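Local structure of hypoxanthine phosphoribosyltransferase (Leishmania donovani, 7CMJ) at residues 62-67 with 121-126; 69-74 with 180-185; 87-92 with 112-117. The protein transfers the 5-phosphoribosyl group from phosphoribosylpyrophosphate onto hypoxanthine or guanine, making IMP or GMP in purine salvage. All coordinates share one frame; numbering follows the deposited sequence.

Contact 1 (62-67 with 121-126); sequences LCVLKG and ILIVED. With BA (barium ion), chain D; PO4 (phosphate ion), chain E.
Two neighbouring parallel strands at the heart of the phosphoribosyltransferase sheet meet here, pairing Leu62 with Ile123 and Cys63 with Val124, and both run into the active site at their C-terminal ends. The Leu62 backbone is gripped twice: its N donates to Leu122 O at 2.8 Å, nearly straight, and its O accepts from Val124 N at the same length. A third bond, Val64 N to Val124 O at 3.4 Å, is weak.

On one face Leu62, Ile121 and Ile123 pack under helix 131-142, against Met138 and Met141; Val64 continues the row toward Glu125. Leu62 CG lies against Ile121 CG2, the two side chains crossing obliquely, while Leu62 CD1 runs alongside Ile123 CG1. Val64 CG2 meets Ile123 CG2 at 3.9 Å, and its other methyl, CG1, touches Glu125 OE2. The opposite face, with Cys63 and Val124, is covered by helix 69-81.

Toward the C-terminal ends the contact turns polar. Bent at chi2 (-72°), Glu125 swings OE1 to the barium ion at 2.4 Å; Asp126 OD2 binds it at 2.5 Å, and two waters add to the shell. Asp126 OD1 instead rests against Gly67 CA. On the facing segment a cis peptide precedes Lys66, whose backbone N donates to phosphate O2 at 2.7 Å, with a weak bond from Gly67 N to O4. These N-H groups help hold the anion, together with Arg191 and Arg113 of the second subunit, while two carboxylates hold a cation, consistent with a site for the substrate's pyrophosphate and ribose.

Contact 2 (69-74 with 180-185); sequences FIFTAD and IGYGMD. With MG (magnesium ion), chain C.
Tyr182 carries its ring trans to its backbone N (chi1 -157°), and with chi1 near -77° Ile70 holds CG2 opposite its own N, over the flat of the tyrosine. CG2 stands 3.5 Å from the ring centroid and only 10° off the normal, a CH-pi contact over the middle of one face. The longer branch of Ile70 goes to the backbone instead, with CD1 at 3.4 Å from Gly183 N. Phe71 approaches the same ring obliquely, its CB against Tyr182 CE2 at 3.7 Å.

Beyond the ring, Tyr182 OH donates to Asp74 OD1; the 2.5 Å of the model is very short and not to be leaned on at this resolution. The carboxylate oxygen sits near the ring plane at its edge, although the two planes are steeply inclined. OD1 also accepts from Trp34 NE1 and pairs with Arg77 of the second subunit, while Asp74 OD2 pairs with Arg77 of its own chain, which probably balances its negative charge.

Tyr182 and Gly183 are the central residues of a type I' turn from Gly181 to Met184, closed by Met184 N to Gly181 O at 2.8 Å. Just after it, Asp185 OD1 binds the magnesium ion at 2.2 Å. Helix 69-81 of the core thus packs against the loop that follows strand 179-180, the seam between core and hood in this phosphoribosyltransferase fold, close to the metal site.

Contact 3 (87-92 with 112-117); sequences KVEFIC and VRDSVE. With PO4 (phosphate ion), chain J.
Glu89 and Val112 bury the most surface in this contact, with Asp114 next. Glu89 rises from its strand and bends at chi2 (-72°), which turns its carboxylate onto the backbone of the loop. There it takes two consecutive N-H groups: Arg113 N donates to OE2 at 2.8 Å, fairly straight, and Asp114 N to OE1 at 3.0 Å along a more bent path (136°). Both donors stand well above the carboxylate plane.

Below the charged end, Val112 crosses Glu89 at about a right angle and sets CG1 against Glu89 CB at 3.5 Å. The same methyl reaches Ile91 CG2 at 3.9 Å, where the two side chains run side by side, continuing the apolar contact along the strand.

Asp114 brings a second acid. Its OD2 is 3.0 Å from Glu89 OE1, two acceptors with no bond between them and carboxylate planes 77° apart. Lys66 of the second subunit forms a salt bridge with that same OE1 and probably eases the repulsion; water 6 joins Asp114 OD2, weakly, to Lys87 NZ.

Arg113 leads away from the strand and presents the edge of its guanidinium to the phosphate: NH2 donates to phosphate O2 at 3.0 Å and NH1 to the same oxygen at 3.2 Å. NH1 also pairs with Glu188 of the second subunit, and Lys66 N of that subunit binds the same phosphate. A side-chain carboxylate thus fixes the backbone of a connecting loop beside strand 86-94, where one subunit sends an arginine to the phosphate site of its partner.

In the fold
Contacts 1 and 3 share the central sheet: Cys63 N probably bonds to Glu89 O at 2.8 Å and Leu65 N to Ile91 O at 3.0 Å, centres about 11 Å apart. Contact 2 lies on the other side of contact 1, centres about 10 Å apart, with Thr72 OG1 seated 3.3 Å from Cys63 SG and 3.2 Å from Val124 CG1. Contacts 2 and 3 barely meet, at about 19 Å between centres. The phosphate on Lys66 N bridges contacts 1 and 2: its O3 lies 2.2 Å from the magnesium bound by Asp185; the barium is 7.0 Å from that magnesium. Asp129, the probable proton acceptor, has its side chain about 7 Å from that of Asp126.

Contact 1 (62-67 with 121-126)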
loop_
_atom_site.group_PDB
_atom_site.type_symbol
_atom_site.label_atom_id
_atom_site.label_comp_id
_atom_site.label_asym_id
_atom_site.label_seq_id
_atom_site.Cartn_x
_atom_site.Cartn_y
_atom_site.Cartn_z
ATOM N N LEU A 62 -15.309 -9.111 -2.680
ATOM C CA LEU A 62 -13.899 -8.786 -2.824
ATOM C C LEU A 62 -13.651 -8.305 -4.246
ATOM O O LEU A 62 -13.398 -9.092 -5.151
ATOM C CB LEU A 62 -13.053 -9.996 -2.495
ATOM C CG LEU A 62 -12.258 -9.826 -1.223
ATOM C CD1 LEU A 62 -11.177 -10.804 -1.378
ATOM C CD2 LEU A 62 -11.686 -8.435 -1.153
ATOM N N CYS A 63 -13.708 -6.998 -4.439
ATOM C CA CYS A 63 -13.499 -6.405 -5.751
ATOM C C CYS A 63 -12.005 -6.368 -6.064
ATOM O O CYS A 63 -11.248 -5.592 -5.464
ATOM C CB CYS A 63 -14.101 -5.007 -5.788
ATOM S SG CYS A 63 -13.887 -4.205 -7.362
ATOM N N VAL A 64 -11.577 -7.200 -7.009
ATOM C CA VAL A 64 -10.209 -7.133 -7.508
ATOM C C VAL A 64 -10.110 -5.953 -8.458
ATOM O O VAL A 64 -10.792 -5.903 -9.488
ATOM C CB VAL A 64 -9.815 -8.437 -8.212
ATOM C CG1 VAL A 64 -8.370 -8.380 -8.620
ATOM C CG2 VAL A 64 -10.104 -9.653 -7.315
ATOM N N LEU A 65 -9.286 -4.982 -8.105
ATOM C CA LEU A 65 -9.152 -3.795 -8.932
ATOM C C LEU A 65 -8.189 -4.048 -10.087
ATOM O O LEU A 65 -7.302 -4.902 -9.998
ATOM C CB LEU A 65 -8.665 -2.634 -8.080
ATOM C CG LEU A 65 -9.701 -2.189 -7.061
ATOM C CD1 LEU A 65 -9.009 -1.310 -6.037
ATOM C CD2 LEU A 65 -10.782 -1.424 -7.773
ATOM N N LYS A 66 -8.390 -3.330 -11.194
ATOM C CA LYS A 66 -9.499 -2.390 -11.383
ATOM C C LYS A 66 -10.707 -2.997 -12.071
ATOM O O LYS A 66 -11.823 -2.539 -11.863
ATOM C CB LYS A 66 -9.061 -1.204 -12.226
ATOM C CG LYS A 66 -7.822 -0.488 -11.787
ATOM C CD LYS A 66 -7.539 0.600 -12.805
ATOM C CE LYS A 66 -6.334 1.446 -12.451
ATOM N NZ LYS A 66 -6.081 2.342 -13.595
ATOM N N GLY A 67 -10.474 -4.020 -12.900
ATOM C CA GLY A 67 -11.472 -4.492 -13.855
ATOM C C GLY A 67 -12.822 -4.875 -13.274
ATOM O O GLY A 67 -13.831 -4.844 -14.001
ATOM N N ILE A 121 -16.770 -14.861 1.942
ATOM C CA ILE A 121 -16.156 -13.969 0.970
ATOM C C ILE A 121 -16.434 -14.473 -0.430
ATOM O O ILE A 121 -16.325 -15.675 -0.712
ATOM C CB ILE A 121 -14.637 -13.856 1.174
ATOM C CG1 ILE A 121 -14.313 -13.453 2.604
ATOM C CG2 ILE A 121 -14.045 -12.898 0.133
ATOM C CD1 ILE A 121 -12.873 -13.591 2.858
ATOM N N LEU A 122 -16.759 -13.548 -1.310
ATOM C CA LEU A 122 -16.895 -13.816 -2.729
ATOM C C LEU A 122 -15.870 -12.956 -3.458
ATOM O O LEU A 122 -15.960 -11.725 -3.433
ATOM C CB LEU A 122 -18.313 -13.515 -3.189
ATOM C CG LEU A 122 -18.722 -14.091 -4.539
ATOM C CD1 LEU A 122 -18.558 -15.594 -4.502
ATOM C CD2 LEU A 122 -20.175 -13.690 -4.856
ATOM N N ILE A 123 -14.875 -13.595 -4.067
ATOM C CA ILE A 123 -13.901 -12.880 -4.888
ATOM C C ILE A 123 -14.588 -12.490 -6.191
ATOM O O ILE A 123 -15.111 -13.352 -6.908
ATOM C CB ILE A 123 -12.653 -13.737 -5.153
ATOM C CG1 ILE A 123 -11.919 -14.037 -3.850
ATOM C CG2 ILE A 123 -11.720 -13.039 -6.126
ATOM C CD1 ILE A 123 -10.704 -14.925 -4.027
ATOM N N VAL A 124 -14.602 -11.192 -6.495
ATOM C CA VAL A 124 -15.273 -10.678 -7.683
ATOM C C VAL A 124 -14.247 -10.425 -8.778
ATOM O O VAL A 124 -13.343 -9.596 -8.625
ATOM C CB VAL A 124 -16.070 -9.408 -7.383
ATOM C CG1 VAL A 124 -16.702 -8.882 -8.679
ATOM C CG2 VAL A 124 -17.119 -9.702 -6.329
ATOM N N GLU A 125 -14.410 -11.118 -9.897
ATOM C CA GLU A 125 -13.511 -11.003 -11.031
ATOM C C GLU A 125 -14.297 -10.738 -12.315
ATOM O O GLU A 125 -15.429 -11.207 -12.490
ATOM C CB GLU A 125 -12.646 -12.280 -11.182
ATOM C CG GLU A 125 -11.342 -12.233 -10.422
ATOM C CD GLU A 125 -10.353 -11.276 -11.059
ATOM O OE1 GLU A 125 -10.750 -10.643 -12.059
ATOM O OE2 GLU A 125 -9.201 -11.156 -10.573
ATOM N N ASP A 126 -13.667 -9.985 -13.219
ATOM C CA ASP A 126 -14.223 -9.759 -14.549
ATOM C C ASP A 126 -13.928 -10.942 -15.484
ATOM O O ASP A 126 -14.823 -11.429 -16.177
ATOM C CB ASP A 126 -13.670 -8.441 -15.112
ATOM C CG ASP A 126 -12.163 -8.395 -15.077
ATOM O OD1 ASP A 126 -11.547 -7.392 -15.508
ATOM O OD2 ASP A 126 -11.588 -9.399 -14.606
HETATM BA BA BA D . -9.535 -8.949 -13.282
HETATM P P PO4 E . -6.969 -4.471 -14.554
HETATM O O1 PO4 E . -5.948 -5.453 -14.045
HETATM O O2 PO4 E . -7.168 -3.367 -13.558
HETATM O O3 PO4 E . -6.474 -3.894 -15.859
HETATM O O4 PO4 E . -8.270 -5.204 -14.711
HETATM O O HOH W 1 -11.057 -7.262 -11.552
HETATM O O HOH W 2 -8.777 -10.860 -14.695
#

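Contact 2 (69-74 with 180-185)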
loop_
_atom_site.group_PDB
_atom_site.type_symbol
_atom_site.label_atom_id
_atom_site.label_comp_id
_atom_site.label_asym_id
_atom_site.label_seq_id
_atom_site.Cartn_x
_atom_site.Cartn_y
_atom_site.Cartn_z
ATOM N N PHE A 69 -14.647 -3.360 -11.040
ATOM C CA PHE A 69 -15.318 -2.354 -10.228
ATOM C C PHE A 69 -16.709 -2.014 -10.755
ATOM O O PHE A 69 -17.666 -1.930 -9.976
ATOM C CB PHE A 69 -14.420 -1.130 -10.075
ATOM C CG PHE A 69 -14.604 -0.059 -11.112
ATOM C CD1 PHE A 69 -15.361 1.070 -10.832
ATOM C CD2 PHE A 69 -13.955 -0.138 -12.327
ATOM C CE1 PHE A 69 -15.499 2.075 -11.764
ATOM C CE2 PHE A 69 -14.080 0.862 -13.255
ATOM C CZ PHE A 69 -14.855 1.972 -12.980
ATOM N N ILE A 70 -16.869 -1.857 -12.061
ATOM C CA ILE A 70 -18.222 -1.664 -12.550
ATOM C C ILE A 70 -19.055 -2.901 -12.268
ATOM O O ILE A 70 -20.194 -2.807 -11.789
ATOM C CB ILE A 70 -18.194 -1.296 -14.037
ATOM C CG1 ILE A 70 -17.799 0.175 -14.164
ATOM C CG2 ILE A 70 -19.539 -1.623 -14.695
ATOM C CD1 ILE A 70 -17.586 0.614 -15.580
ATOM N N PHE A 71 -18.483 -4.082 -12.509
ATOM C CA PHE A 71 -19.218 -5.320 -12.266
ATOM C C PHE A 71 -19.592 -5.457 -10.804
ATOM O O PHE A 71 -20.691 -5.928 -10.484
ATOM C CB PHE A 71 -18.388 -6.518 -12.710
ATOM C CG PHE A 71 -19.025 -7.844 -12.427
ATOM C CD1 PHE A 71 -20.373 -8.047 -12.639
ATOM C CD2 PHE A 71 -18.257 -8.911 -11.974
ATOM C CE1 PHE A 71 -20.956 -9.289 -12.386
ATOM C CE2 PHE A 71 -18.828 -10.147 -11.724
ATOM C CZ PHE A 71 -20.180 -10.336 -11.931
ATOM N N THR A 72 -18.689 -5.048 -9.901
ATOM C CA THR A 72 -18.986 -5.091 -8.471
ATOM C C THR A 72 -20.141 -4.160 -8.144
ATOM O O THR A 72 -21.095 -4.551 -7.453
ATOM C CB THR A 72 -17.739 -4.723 -7.646
ATOM O OG1 THR A 72 -16.772 -5.774 -7.740
ATOM C CG2 THR A 72 -18.088 -4.527 -6.182
ATOM N N ALA A 73 -20.089 -2.929 -8.669
ATOM C CA ALA A 73 -21.130 -1.952 -8.358
ATOM C C ALA A 73 -22.502 -2.439 -8.818
ATOM O O ALA A 73 -23.496 -2.306 -8.089
ATOM C CB ALA A 73 -20.792 -0.597 -8.976
ATOM N N ASP A 74 -22.581 -3.045 -10.005
ATOM C CA ASP A 74 -23.882 -3.563 -10.417
ATOM C C ASP A 74 -24.246 -4.835 -9.661
ATOM O O ASP A 74 -25.395 -4.983 -9.232
ATOM C CB ASP A 74 -23.926 -3.816 -11.921
ATOM C CG ASP A 74 -23.737 -2.554 -12.734
ATOM O OD1 ASP A 74 -23.684 -2.677 -13.966
ATOM O OD2 ASP A 74 -23.613 -1.446 -12.164
ATOM N N ILE A 180 -13.202 -5.195 -24.174
ATOM C CA ILE A 180 -13.165 -3.882 -23.565
ATOM C C ILE A 180 -14.558 -3.595 -23.022
ATOM O O ILE A 180 -15.524 -4.304 -23.315
ATOM C CB ILE A 180 -12.721 -2.794 -24.558
ATOM C CG1 ILE A 180 -13.496 -2.933 -25.857
ATOM C CG2 ILE A 180 -11.275 -2.945 -24.888
ATOM C CD1 ILE A 180 -13.192 -1.837 -26.812
ATOM N N GLY A 181 -14.650 -2.541 -22.215
ATOM C CA GLY A 181 -15.921 -2.070 -21.713
ATOM C C GLY A 181 -16.292 -2.690 -20.383
ATOM O O GLY A 181 -15.664 -3.631 -19.894
ATOM N N TYR A 182 -17.351 -2.139 -19.791
ATOM C CA TYR A 182 -17.901 -2.617 -18.521
ATOM C C TYR A 182 -16.798 -2.796 -17.481
ATOM O O TYR A 182 -16.694 -3.821 -16.812
ATOM C CB TYR A 182 -18.705 -3.912 -18.717
ATOM C CG TYR A 182 -19.726 -4.164 -17.615
ATOM C CD1 TYR A 182 -20.903 -3.417 -17.551
ATOM C CD2 TYR A 182 -19.507 -5.138 -16.629
ATOM C CE1 TYR A 182 -21.840 -3.627 -16.547
ATOM C CE2 TYR A 182 -20.437 -5.351 -15.613
ATOM C CZ TYR A 182 -21.604 -4.588 -15.579
ATOM O OH TYR A 182 -22.538 -4.792 -14.584
ATOM N N GLY A 183 -15.954 -1.776 -17.355
ATOM C CA GLY A 183 -14.852 -1.803 -16.420
ATOM C C GLY A 183 -13.549 -2.335 -16.979
ATOM O O GLY A 183 -12.483 -1.980 -16.466
ATOM N N MET A 184 -13.598 -3.168 -18.008
ATOM C CA MET A 184 -12.395 -3.786 -18.547
ATOM C C MET A 184 -11.748 -2.888 -19.593
ATOM O O MET A 184 -12.423 -2.121 -20.285
ATOM C CB MET A 184 -12.716 -5.158 -19.137
ATOM C CG MET A 184 -13.300 -6.091 -18.095
ATOM S SD MET A 184 -14.013 -7.581 -18.802
ATOM C CE MET A 184 -15.470 -6.901 -19.603
ATOM N N ASP A 185 -10.422 -2.998 -19.706
ATOM C CA ASP A 185 -9.608 -1.970 -20.335
ATOM C C ASP A 185 -8.799 -2.499 -21.511
ATOM O O ASP A 185 -8.536 -3.700 -21.647
ATOM C CB ASP A 185 -8.636 -1.324 -19.327
ATOM C CG ASP A 185 -7.369 -2.153 -19.106
ATOM O OD1 ASP A 185 -7.479 -3.312 -18.640
ATOM O OD2 ASP A 185 -6.257 -1.645 -19.390
HETATM MG MG MG C . -6.178 -4.851 -17.866
HETATM O O HOH W 3 -4.052 -3.892 -17.987
HETATM O O HOH W 4 -6.671 -5.929 -20.027
HETATM O O HOH W 5 -8.364 -5.487 -17.802
#

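Contact 3 (87-92 with 112-117)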
loop_
_atom_site.group_PDB
_atom_site.type_symbol
_atom_site.label_atom_id
_atom_site.label_comp_id
_atom_site.label_asym_id
_atom_site.label_seq_id
_atom_site.Cartn_x
_atom_site.Cartn_y
_atom_site.Cartn_z
ATOM N N LYS A 87 -21.119 -6.484 2.304
ATOM C CA LYS A 87 -20.074 -5.485 2.499
ATOM C C LYS A 87 -19.101 -5.595 1.330
ATOM O O LYS A 87 -19.042 -6.624 0.646
ATOM C CB LYS A 87 -19.338 -5.666 3.835
ATOM C CG LYS A 87 -20.249 -5.473 5.016
ATOM C CD LYS A 87 -19.513 -5.307 6.325
ATOM C CE LYS A 87 -20.469 -4.943 7.440
ATOM N NZ LYS A 87 -19.953 -5.400 8.756
ATOM N N VAL A 88 -18.346 -4.527 1.080
ATOM C CA VAL A 88 -17.430 -4.491 -0.058
ATOM C C VAL A 88 -16.013 -4.175 0.406
ATOM O O VAL A 88 -15.774 -3.172 1.091
ATOM C CB VAL A 88 -17.867 -3.470 -1.120
ATOM C CG1 VAL A 88 -17.142 -3.761 -2.434
ATOM C CG2 VAL A 88 -19.376 -3.483 -1.300
ATOM N N GLU A 89 -15.072 -4.997 -0.022
ATOM C CA GLU A 89 -13.660 -4.733 0.184
ATOM C C GLU A 89 -12.953 -4.727 -1.162
ATOM O O GLU A 89 -13.363 -5.415 -2.100
ATOM C CB GLU A 89 -13.045 -5.772 1.112
ATOM C CG GLU A 89 -13.589 -5.705 2.530
ATOM C CD GLU A 89 -13.098 -4.477 3.288
ATOM O OE1 GLU A 89 -13.642 -4.217 4.381
ATOM O OE2 GLU A 89 -12.180 -3.766 2.797
ATOM N N PHE A 90 -11.901 -3.925 -1.261
ATOM C CA PHE A 90 -11.121 -3.837 -2.485
ATOM C C PHE A 90 -9.694 -4.281 -2.227
ATOM O O PHE A 90 -9.109 -3.975 -1.181
ATOM C CB PHE A 90 -11.124 -2.426 -3.036
ATOM C CG PHE A 90 -12.494 -1.855 -3.179
ATOM C CD1 PHE A 90 -13.125 -1.830 -4.422
ATOM C CD2 PHE A 90 -13.170 -1.356 -2.069
ATOM C CE1 PHE A 90 -14.385 -1.318 -4.553
ATOM C CE2 PHE A 90 -14.437 -0.835 -2.194
ATOM C CZ PHE A 90 -15.048 -0.819 -3.442
ATOM N N ILE A 91 -9.138 -5.010 -3.181
ATOM C CA ILE A 91 -7.715 -5.295 -3.173
ATOM C C ILE A 91 -7.147 -4.870 -4.515
ATOM O O ILE A 91 -7.858 -4.756 -5.513
ATOM C CB ILE A 91 -7.407 -6.774 -2.882
ATOM C CG1 ILE A 91 -7.883 -7.665 -4.018
ATOM C CG2 ILE A 91 -8.058 -7.210 -1.578
ATOM C CD1 ILE A 91 -7.342 -9.092 -3.869
ATOM N N CYS A 92 -5.852 -4.597 -4.520
ATOM C CA CYS A 92 -5.176 -4.207 -5.746
ATOM C C CYS A 92 -3.788 -4.820 -5.724
ATOM O O CYS A 92 -3.048 -4.652 -4.753
ATOM C CB CYS A 92 -5.099 -2.683 -5.899
ATOM S SG CYS A 92 -4.512 -2.110 -7.524
ATOM N N VAL A 112 -7.571 -5.784 2.438
ATOM C CA VAL A 112 -8.918 -5.443 2.894
ATOM C C VAL A 112 -8.860 -4.589 4.166
ATOM O O VAL A 112 -7.943 -4.717 4.990
ATOM C CB VAL A 112 -9.753 -6.721 3.112
ATOM C CG1 VAL A 112 -10.016 -7.398 1.789
ATOM C CG2 VAL A 112 -9.024 -7.676 4.029
ATOM N N ARG A 113 -9.863 -3.707 4.330
ATOM C CA ARG A 113 -9.965 -2.812 5.487
ATOM C C ARG A 113 -10.579 -3.496 6.707
ATOM O O ARG A 113 -10.243 -3.149 7.845
ATOM C CB ARG A 113 -10.790 -1.573 5.106
ATOM C CG ARG A 113 -11.197 -0.647 6.256
ATOM C CD ARG A 113 -12.388 0.254 5.871
ATOM N NE ARG A 113 -11.999 1.298 4.915
ATOM C CZ ARG A 113 -12.818 2.215 4.395
ATOM N NH1 ARG A 113 -14.105 2.238 4.729
ATOM N NH2 ARG A 113 -12.340 3.116 3.535
ATOM N N ASP A 114 -11.495 -4.433 6.501
ATOM C CA ASP A 114 -12.070 -5.216 7.583
ATOM C C ASP A 114 -11.411 -6.585 7.628
ATOM O O ASP A 114 -11.131 -7.184 6.586
ATOM C CB ASP A 114 -13.578 -5.408 7.411
ATOM C CG ASP A 114 -14.363 -4.111 7.486
ATOM O OD1 ASP A 114 -13.938 -3.179 8.205
ATOM O OD2 ASP A 114 -15.424 -4.044 6.823
ATOM N N SER A 115 -11.157 -7.071 8.843
ATOM C CA SER A 115 -10.873 -8.482 9.032
ATOM C C SER A 115 -11.974 -9.313 8.389
ATOM O O SER A 115 -13.153 -8.948 8.428
ATOM C CB SER A 115 -10.787 -8.818 10.522
ATOM O OG SER A 115 -10.906 -10.221 10.744
ATOM N N VAL A 116 -11.593 -10.435 7.798
ATOM C CA VAL A 116 -12.587 -11.327 7.225
ATOM C C VAL A 116 -12.568 -12.684 7.921
ATOM O O VAL A 116 -13.078 -13.658 7.389
ATOM C CB VAL A 116 -12.404 -11.458 5.699
ATOM C CG1 VAL A 116 -12.638 -10.112 5.015
ATOM C CG2 VAL A 116 -11.019 -12.003 5.351
ATOM N N GLU A 117 -11.983 -12.751 9.115
ATOM C CA GLU A 117 -11.982 -13.993 9.877
ATOM C C GLU A 117 -13.414 -14.472 10.082
ATOM O O GLU A 117 -14.279 -13.702 10.522
ATOM C CB GLU A 117 -11.279 -13.803 11.225
ATOM C CG GLU A 117 -11.008 -15.097 11.966
ATOM C CD GLU A 117 -10.504 -14.887 13.396
ATOM O OE1 GLU A 117 -9.404 -14.322 13.582
ATOM O OE2 GLU A 117 -11.211 -15.297 14.343
HETATM P P PO4 J . -15.571 5.531 3.028
HETATM O O1 PO4 J . -14.559 6.598 3.362
HETATM O O2 PO4 J . -14.874 4.350 2.425
HETATM O O3 PO4 J . -16.501 6.110 1.997
HETATM O O4 PO4 J . -16.345 5.101 4.258
HETATM O O HOH W 6 -17.288 -4.365 9.316
#